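Local coordinates for putative regulatory protein SCO4313 (Streptomyces coelicolor, PDB 2OI8), which probably acts as a DNA-binding transcriptional regulator of the TetR family, working as a pair of largely helical subunits, at residues A[96-107]-A[180-191]; A[132-140]-A[166-177]. All coordinates share one frame; numbering follows the deposited sequence.

Contact 1. Residues A[96-107]-A[180-191]; sequences LRAWALDDPQRY and WSRLHGVLSLEL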
# COMPACT_ATOMS: atom_id res chain seq x y z
N LEU A 96 -3.81 -13.69 -7.66
CA LEU A 96 -3.57 -12.33 -7.21
C LEU A 96 -2.10 -12.11 -6.80
O LEU A 96 -1.56 -11.04 -7.07
CB LEU A 96 -4.53 -11.95 -6.07
CG LEU A 96 -4.38 -10.52 -5.49
CD1 LEU A 96 -4.58 -9.42 -6.58
CD2 LEU A 96 -5.26 -10.27 -4.26
N ARG A 97 -1.47 -13.13 -6.18
CA ARG A 97 -0.10 -13.03 -5.66
C ARG A 97 0.87 -12.85 -6.81
O ARG A 97 1.73 -11.95 -6.77
CB ARG A 97 0.28 -14.25 -4.82
CG ARG A 97 1.66 -14.14 -4.13
CD ARG A 97 1.86 -15.11 -2.97
NE ARG A 97 3.23 -15.02 -2.47
CZ ARG A 97 3.63 -14.13 -1.54
NH1 ARG A 97 2.75 -13.30 -1.02
NH2 ARG A 97 4.89 -14.06 -1.13
N ALA A 98 0.71 -13.68 -7.82
CA ALA A 98 1.62 -13.72 -8.98
C ALA A 98 1.48 -12.47 -9.84
O ALA A 98 2.48 -11.90 -10.28
CB ALA A 98 1.38 -14.98 -9.80
N TRP A 99 0.24 -12.06 -10.05
CA TRP A 99 -0.03 -10.80 -10.74
C TRP A 99 0.66 -9.65 -9.99
O TRP A 99 1.34 -8.80 -10.60
CB TRP A 99 -1.54 -10.55 -10.87
CG TRP A 99 -1.83 -9.23 -11.50
CD1 TRP A 99 -1.93 -8.96 -12.83
CD2 TRP A 99 -2.03 -7.97 -10.83
NE1 TRP A 99 -2.19 -7.63 -13.04
CE2 TRP A 99 -2.24 -6.99 -11.83
CE3 TRP A 99 -2.03 -7.58 -9.49
CZ2 TRP A 99 -2.47 -5.66 -11.53
CZ3 TRP A 99 -2.26 -6.25 -9.19
CH2 TRP A 99 -2.48 -5.31 -10.21
N ALA A 100 0.49 -9.61 -8.66
CA ALA A 100 1.17 -8.62 -7.84
C ALA A 100 2.68 -8.73 -7.97
O ALA A 100 3.38 -7.75 -8.25
CB ALA A 100 0.75 -8.76 -6.36
N LEU A 101 3.21 -9.93 -7.77
CA LEU A 101 4.65 -10.07 -7.76
C LEU A 101 5.22 -9.98 -9.17
O LEU A 101 6.39 -9.68 -9.35
CB LEU A 101 5.10 -11.35 -7.05
CG LEU A 101 4.73 -11.44 -5.56
CD1 LEU A 101 5.12 -12.79 -4.99
CD2 LEU A 101 5.35 -10.31 -4.72
N ASP A 102 4.39 -10.22 -10.17
CA ASP A 102 4.91 -10.21 -11.54
C ASP A 102 5.32 -8.80 -11.94
O ASP A 102 6.19 -8.65 -12.77
CB ASP A 102 3.93 -10.84 -12.53
CG ASP A 102 4.43 -10.77 -13.98
OD1 ASP A 102 5.53 -11.29 -14.31
OD2 ASP A 102 3.70 -10.19 -14.80
N ASP A 103 4.71 -7.78 -11.34
CA ASP A 103 4.94 -6.38 -11.74
C ASP A 103 4.58 -5.42 -10.61
O ASP A 103 3.49 -4.83 -10.60
CB ASP A 103 4.13 -6.05 -13.00
CG ASP A 103 4.50 -4.71 -13.60
OD1 ASP A 103 5.13 -3.86 -12.93
OD2 ASP A 103 4.15 -4.47 -14.76
N PRO A 104 5.50 -5.25 -9.64
CA PRO A 104 5.21 -4.39 -8.49
C PRO A 104 4.82 -2.96 -8.87
O PRO A 104 3.96 -2.34 -8.17
CB PRO A 104 6.54 -4.38 -7.72
CG PRO A 104 7.19 -5.71 -8.07
CD PRO A 104 6.86 -5.81 -9.56
N GLN A 105 5.41 -2.43 -9.94
CA GLN A 105 5.14 -1.06 -10.35
C GLN A 105 3.70 -0.93 -10.76
O GLN A 105 3.04 0.05 -10.41
CB GLN A 105 6.06 -0.60 -11.49
CG GLN A 105 7.48 -0.43 -11.09
CD GLN A 105 7.64 0.47 -9.87
OE1 GLN A 105 7.14 1.61 -9.82
NE2 GLN A 105 8.34 -0.05 -8.87
N ARG A 106 3.21 -1.95 -11.47
CA ARG A 106 1.81 -1.96 -11.86
C ARG A 106 0.90 -2.07 -10.62
O ARG A 106 -0.12 -1.38 -10.54
CB ARG A 106 1.57 -3.11 -12.82
CG ARG A 106 0.19 -3.17 -13.43
CD ARG A 106 0.10 -4.40 -14.33
NE ARG A 106 0.53 -5.61 -13.62
CZ ARG A 106 0.72 -6.79 -14.21
NH1 ARG A 106 0.51 -6.93 -15.51
NH2 ARG A 106 1.11 -7.84 -13.49
N TYR A 107 1.27 -2.90 -9.64
CA TYR A 107 0.50 -3.06 -8.42
C TYR A 107 0.34 -1.70 -7.73
O TYR A 107 -0.77 -1.32 -7.31
CB TYR A 107 1.19 -4.08 -7.49
CG TYR A 107 0.50 -4.29 -6.14
CD1 TYR A 107 0.84 -3.50 -5.04
CD2 TYR A 107 -0.50 -5.29 -5.96
CE1 TYR A 107 0.21 -3.67 -3.78
CE2 TYR A 107 -1.14 -5.48 -4.70
CZ TYR A 107 -0.78 -4.66 -3.63
OH TYR A 107 -1.38 -4.80 -2.38
N TRP A 180 -10.01 -9.51 -0.10
CA TRP A 180 -9.37 -8.39 -0.76
C TRP A 180 -8.38 -7.69 0.19
O TRP A 180 -7.20 -7.51 -0.15
CB TRP A 180 -10.46 -7.41 -1.20
CG TRP A 180 -10.07 -6.45 -2.26
CD1 TRP A 180 -10.18 -5.10 -2.21
CD2 TRP A 180 -9.54 -6.77 -3.54
NE1 TRP A 180 -9.74 -4.54 -3.37
CE2 TRP A 180 -9.34 -5.54 -4.21
CE3 TRP A 180 -9.21 -7.96 -4.19
CZ2 TRP A 180 -8.83 -5.47 -5.52
CZ3 TRP A 180 -8.69 -7.89 -5.50
CH2 TRP A 180 -8.50 -6.65 -6.14
N SER A 181 -8.83 -7.33 1.38
CA SER A 181 -8.02 -6.47 2.22
C SER A 181 -6.94 -7.28 2.89
O SER A 181 -5.82 -6.84 2.94
CB SER A 181 -8.89 -5.76 3.24
OG SER A 181 -9.43 -6.73 4.10
N ARG A 182 -7.28 -8.45 3.40
CA ARG A 182 -6.28 -9.32 4.04
C ARG A 182 -5.06 -9.68 3.14
O ARG A 182 -3.91 -9.59 3.59
CB ARG A 182 -6.93 -10.59 4.60
CG ARG A 182 -7.75 -10.30 5.83
CD ARG A 182 -8.30 -11.55 6.50
NE ARG A 182 -9.37 -11.19 7.44
CZ ARG A 182 -10.12 -12.06 8.11
NH1 ARG A 182 -9.94 -13.36 7.97
NH2 ARG A 182 -11.07 -11.63 8.93
N LEU A 183 -5.33 -10.06 1.89
CA LEU A 183 -4.26 -10.45 0.95
C LEU A 183 -3.44 -9.28 0.36
O LEU A 183 -2.25 -9.43 0.02
CB LEU A 183 -4.86 -11.31 -0.18
CG LEU A 183 -5.52 -12.59 0.35
CD1 LEU A 183 -6.07 -13.38 -0.80
CD2 LEU A 183 -4.58 -13.44 1.19
N HIS A 184 -4.10 -8.13 0.21
CA HIS A 184 -3.41 -6.89 -0.15
C HIS A 184 -2.52 -6.40 0.97
O HIS A 184 -1.45 -5.85 0.71
CB HIS A 184 -4.39 -5.83 -0.61
CG HIS A 184 -4.89 -6.05 -2.00
ND1 HIS A 184 -4.10 -5.82 -3.11
CD2 HIS A 184 -6.07 -6.51 -2.47
CE1 HIS A 184 -4.78 -6.13 -4.20
NE2 HIS A 184 -5.98 -6.54 -3.84
N GLY A 185 -2.96 -6.63 2.21
CA GLY A 185 -2.20 -6.29 3.41
C GLY A 185 -0.86 -6.96 3.33
O GLY A 185 0.16 -6.31 3.48
N VAL A 186 -0.84 -8.26 3.04
CA VAL A 186 0.46 -8.93 2.92
C VAL A 186 1.19 -8.63 1.60
O VAL A 186 2.38 -8.39 1.62
CB VAL A 186 0.44 -10.41 3.33
CG1 VAL A 186 -0.95 -10.86 3.70
CG2 VAL A 186 1.10 -11.32 2.29
N LEU A 187 0.48 -8.56 0.49
CA LEU A 187 1.14 -8.25 -0.77
C LEU A 187 1.82 -6.90 -0.76
O LEU A 187 2.98 -6.77 -1.19
CB LEU A 187 0.16 -8.36 -1.95
CG LEU A 187 -0.25 -9.79 -2.28
CD1 LEU A 187 -1.30 -9.79 -3.39
CD2 LEU A 187 0.97 -10.65 -2.65
N SER A 188 1.14 -5.87 -0.29
CA SER A 188 1.76 -4.57 -0.36
C SER A 188 2.77 -4.36 0.74
O SER A 188 3.74 -3.64 0.57
CB SER A 188 0.72 -3.48 -0.40
OG SER A 188 -0.21 -3.71 0.61
N LEU A 189 2.59 -5.03 1.87
CA LEU A 189 3.64 -5.00 2.90
C LEU A 189 4.89 -5.65 2.41
O LEU A 189 5.96 -5.13 2.65
CB LEU A 189 3.22 -5.62 4.23
CG LEU A 189 2.27 -4.79 5.09
CD1 LEU A 189 1.94 -5.59 6.34
CD2 LEU A 189 2.90 -3.44 5.48
N GLU A 190 4.78 -6.77 1.70
CA GLU A 190 5.99 -7.38 1.15
C GLU A 190 6.60 -6.57 0.01
O GLU A 190 7.80 -6.26 0.06
CB GLU A 190 5.87 -8.88 0.82
CG GLU A 190 4.78 -9.34 -0.09
CD GLU A 190 4.47 -10.84 0.10
OE1 GLU A 190 5.41 -11.64 0.34
OE2 GLU A 190 3.28 -11.23 -0.00
N LEU A 191 5.78 -6.17 -0.96
CA LEU A 191 6.19 -5.26 -2.05
C LEU A 191 6.70 -3.87 -1.59
O LEU A 191 7.50 -3.24 -2.28
CB LEU A 191 5.05 -5.09 -3.05
CG LEU A 191 4.69 -6.33 -3.89
CD1 LEU A 191 3.58 -6.01 -4.93
CD2 LEU A 191 5.94 -6.82 -4.62

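Contact 2. Residues A[132-140]-A[166-177]; sequences MAVIVDACA and RPAPSSALHRAL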
# COMPACT_ATOMS: atom_id res chain seq x y z
N MSE A 132 -13.60 -7.52 -8.64
CA MSE A 132 -14.34 -7.82 -7.41
C MSE A 132 -15.61 -8.67 -7.57
O MSE A 132 -15.99 -9.38 -6.65
CB MSE A 132 -14.62 -6.53 -6.64
CG MSE A 132 -13.56 -6.29 -5.55
SE MSE A 132 -14.12 -7.10 -3.84
CE MSE A 132 -15.34 -5.68 -3.31
N ALA A 133 -16.24 -8.61 -8.74
CA ALA A 133 -17.35 -9.51 -9.02
C ALA A 133 -16.94 -10.99 -8.91
O ALA A 133 -17.69 -11.80 -8.36
CB ALA A 133 -17.93 -9.20 -10.40
N VAL A 134 -15.74 -11.31 -9.40
CA VAL A 134 -15.24 -12.68 -9.40
C VAL A 134 -15.08 -13.21 -7.98
O VAL A 134 -15.52 -14.31 -7.68
CB VAL A 134 -13.89 -12.82 -10.15
CG1 VAL A 134 -13.41 -14.26 -10.14
CG2 VAL A 134 -14.01 -12.33 -11.59
N ILE A 135 -14.45 -12.42 -7.11
CA ILE A 135 -14.25 -12.82 -5.71
C ILE A 135 -15.59 -13.11 -5.02
O ILE A 135 -15.75 -14.12 -4.31
CB ILE A 135 -13.52 -11.72 -4.87
CG1 ILE A 135 -12.20 -11.28 -5.52
CG2 ILE A 135 -13.33 -12.17 -3.41
CD1 ILE A 135 -11.32 -12.42 -5.97
N VAL A 136 -16.53 -12.20 -5.23
CA VAL A 136 -17.87 -12.35 -4.70
C VAL A 136 -18.42 -13.68 -5.18
O VAL A 136 -18.88 -14.50 -4.37
CB VAL A 136 -18.79 -11.18 -5.11
CG1 VAL A 136 -20.21 -11.45 -4.68
CG2 VAL A 136 -18.29 -9.86 -4.51
N ASP A 137 -18.32 -13.91 -6.50
CA ASP A 137 -18.77 -15.16 -7.10
C ASP A 137 -18.31 -16.35 -6.27
O ASP A 137 -19.13 -17.13 -5.80
CB ASP A 137 -18.27 -15.29 -8.55
CG ASP A 137 -19.01 -14.38 -9.51
OD1 ASP A 137 -19.98 -13.70 -9.10
OD2 ASP A 137 -18.60 -14.33 -10.70
N ALA A 138 -16.99 -16.44 -6.04
CA ALA A 138 -16.43 -17.54 -5.25
C ALA A 138 -17.02 -17.63 -3.83
O ALA A 138 -17.46 -18.71 -3.41
CB ALA A 138 -14.92 -17.48 -5.21
N CYS A 139 -17.08 -16.49 -3.14
CA CYS A 139 -17.60 -16.45 -1.76
C CYS A 139 -19.04 -16.95 -1.59
O CYS A 139 -19.52 -17.05 -0.45
CB CYS A 139 -17.43 -15.06 -1.15
SG CYS A 139 -15.71 -14.63 -0.78
N ALA A 140 -19.72 -17.24 -2.70
CA ALA A 140 -20.92 -18.08 -2.70
C ALA A 140 -20.46 -19.56 -2.81
O ALA A 140 -20.60 -20.21 -3.87
CB ALA A 140 -21.86 -17.69 -3.84
N ARG A 166 -27.42 -9.02 -7.57
CA ARG A 166 -27.10 -10.43 -7.75
C ARG A 166 -26.43 -11.13 -6.57
O ARG A 166 -25.28 -10.81 -6.23
CB ARG A 166 -26.20 -10.61 -9.01
CG ARG A 166 -25.66 -12.05 -9.32
CD ARG A 166 -24.57 -12.60 -8.33
NE ARG A 166 -23.17 -12.26 -8.65
CZ ARG A 166 -22.37 -11.47 -7.92
NH1 ARG A 166 -22.79 -10.88 -6.81
NH2 ARG A 166 -21.12 -11.25 -8.33
N PRO A 167 -27.17 -11.98 -5.84
CA PRO A 167 -28.34 -11.91 -5.00
C PRO A 167 -27.78 -12.37 -3.63
O PRO A 167 -28.53 -12.52 -2.64
CB PRO A 167 -29.26 -12.97 -5.61
CG PRO A 167 -28.34 -13.89 -6.42
CD PRO A 167 -26.92 -13.39 -6.19
N ALA A 168 -26.45 -12.56 -3.62
CA ALA A 168 -25.66 -13.21 -2.56
C ALA A 168 -25.78 -12.60 -1.18
O ALA A 168 -25.73 -11.32 -1.05
CB ALA A 168 -24.17 -13.25 -2.97
N PRO A 169 -25.89 -13.51 -0.13
CA PRO A 169 -26.10 -12.99 1.23
C PRO A 169 -24.90 -12.11 1.60
O PRO A 169 -23.76 -12.41 1.23
CB PRO A 169 -26.15 -14.27 2.09
CG PRO A 169 -25.42 -15.33 1.29
CD PRO A 169 -25.75 -15.02 -0.13
N SER A 170 -25.18 -11.02 2.32
CA SER A 170 -24.16 -10.03 2.59
C SER A 170 -22.91 -10.60 3.24
O SER A 170 -21.85 -9.98 3.15
CB SER A 170 -24.74 -8.89 3.43
OG SER A 170 -25.51 -8.01 2.62
N SER A 171 -23.01 -11.76 3.88
CA SER A 171 -21.83 -12.42 4.47
C SER A 171 -20.80 -12.81 3.42
O SER A 171 -19.59 -12.77 3.67
CB SER A 171 -22.21 -13.63 5.32
OG SER A 171 -23.14 -14.45 4.67
N ALA A 172 -21.29 -13.17 2.23
CA ALA A 172 -20.42 -13.45 1.09
C ALA A 172 -19.72 -12.18 0.63
O ALA A 172 -18.55 -12.22 0.26
CB ALA A 172 -21.22 -14.07 -0.05
N LEU A 173 -20.42 -11.05 0.67
CA LEU A 173 -19.78 -9.77 0.30
C LEU A 173 -18.74 -9.38 1.34
O LEU A 173 -17.66 -8.89 1.01
CB LEU A 173 -20.79 -8.63 0.12
CG LEU A 173 -21.98 -8.70 -0.86
CD1 LEU A 173 -22.54 -7.30 -1.11
CD2 LEU A 173 -21.61 -9.36 -2.17
N HIS A 174 -19.08 -9.61 2.61
CA HIS A 174 -18.18 -9.38 3.73
C HIS A 174 -16.91 -10.24 3.58
O HIS A 174 -15.78 -9.73 3.67
CB HIS A 174 -18.89 -9.72 5.03
CG HIS A 174 -18.07 -9.45 6.26
ND1 HIS A 174 -16.73 -9.15 6.21
CD2 HIS A 174 -18.39 -9.50 7.57
CE1 HIS A 174 -16.26 -9.00 7.43
NE2 HIS A 174 -17.25 -9.22 8.28
N ARG A 175 -17.11 -11.53 3.33
CA ARG A 175 -15.98 -12.41 3.05
C ARG A 175 -15.13 -11.91 1.87
O ARG A 175 -13.91 -11.88 1.97
CB ARG A 175 -16.48 -13.82 2.79
CG ARG A 175 -15.36 -14.78 2.47
CD ARG A 175 -15.91 -16.16 2.36
NE ARG A 175 -16.42 -16.60 3.65
CZ ARG A 175 -16.25 -17.83 4.11
NH1 ARG A 175 -15.57 -18.72 3.38
NH2 ARG A 175 -16.73 -18.17 5.30
N ALA A 176 -15.77 -11.52 0.77
CA ALA A 176 -15.03 -10.97 -0.40
C ALA A 176 -14.15 -9.76 -0.06
O ALA A 176 -12.99 -9.67 -0.47
CB ALA A 176 -16.00 -10.64 -1.53
N LEU A 177 -14.71 -8.81 0.67
CA LEU A 177 -13.98 -7.63 1.12
C LEU A 177 -12.80 -8.01 2.02
O LEU A 177 -11.73 -7.46 1.88
CB LEU A 177 -14.94 -6.66 1.83
CG LEU A 177 -16.05 -6.06 0.96
CD1 LEU A 177 -17.00 -5.26 1.80
CD2 LEU A 177 -15.47 -5.18 -0.13

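Contact 1. Residues A[96-107]-A[180-191]
In the helical C-terminal domain of this TetR-like protein, knobs-into-holes packing joins helices 89-102 and 104-111 to helix 170-191, with Leu96, Tyr107, Leu187 and Leu191 as the knobs. Helices 96-102 and 180-191 run nearly parallel, crossing at -25° with their axes 10.6 Å apart. Tyr107, its CG turned away from the backbone N (chi1 178°), sends its ring among His184, Leu187, Ser188 and Leu191. Leu191 CD1 lies over one face, 4.0 Å from the Tyr107 ring centroid, a CH-pi contact, while Ser188 CB comes in at the ring edge. At the far end Tyr107 OH shares a hydrogen bond of 3.0 Å with His184 ND1. A phenylalanine in place of Tyr107 would probably leave His184 ND1 without this mate and its ring freer to turn. Leu96 CD2 covers a face of that imidazole, 4.2 Å from the His184 centroid. Leu187 CD1 reaches Ala100 CB at 3.8 Å. Nearer the surface, Arg97 NH2 donates to Glu190 OE1 at 2.9 Å within a salt bridge, meeting the carboxylate from above its plane. Around this core, helix 60-84 touches Leu96 and Trp180 through Gln75, Phe111 meets the rings of His184 and Tyr107, and helix 202-213 covers Arg97 and Val186 with Phe206.

Contact 2. Residues A[132-140]-A[166-177]
A chi1 of 173° at Val136 divides its two methyls between different partners: CG1, opposite the backbone N, reaches Leu173 CD2 at 3.6 Å, whereas CG2 rests on Ala176 CB at 3.8 Å. Bends at chi2 and chi3 of Arg166 fold its guanidinium back along Val136 CG1 toward Asp137. There Arg166 NH2 and Asp137 OD1 form a salt bridge at 2.8 Å, yet the hydrogen bond in it is weak, and the guanidinium and carboxylate planes stand 74° apart. Charge attraction therefore probably matters more here than directed bonding. Ala176 CB also receives Ile135 CG2, at 3.6 Å. One turn earlier on helix 170-191, Ala172 CB lies 4.1 Å from Cys139 CB, and the Cys139 sulfur lies beside the aliphatic part of Arg175. Toward the other end of the contact, the side chain of selenomethionine Met132 crosses that of Leu177 at about a right angle, its CE against Leu177 CD2. Ala172 and Ala176, four residues apart on one face, let the backbones come close, with CA atoms of Cys139 and Ala172 only 5.0 Å apart. Such intimate packing on small residues, here at a steep 124° crossing with the axes 8.3 Å apart, joins helix 129-139 to the start of helix 170-191 in the TetR-type C-terminal region.

In the fold
The predicted helix-turn-helix region comes first along the chain, and both contacts follow it, within the C-terminal domain. Residues 96-107 open contact 1, which closes only when 180-191 returns some seventy residues later. In between, 132-140 and 166-177 meet across a shorter loop that includes helix 151-158, which places contact 2 wholly within the longer closure; the two nest and do not cross. Helix 170-191 serves both, its first part packing on helix 129-139 and its later part on helices 89-102 and 104-111. With centres 21 Å apart, the contacts illustrate how one long helix can tie together helices that are far apart in the chain, and each also touches the second subunit.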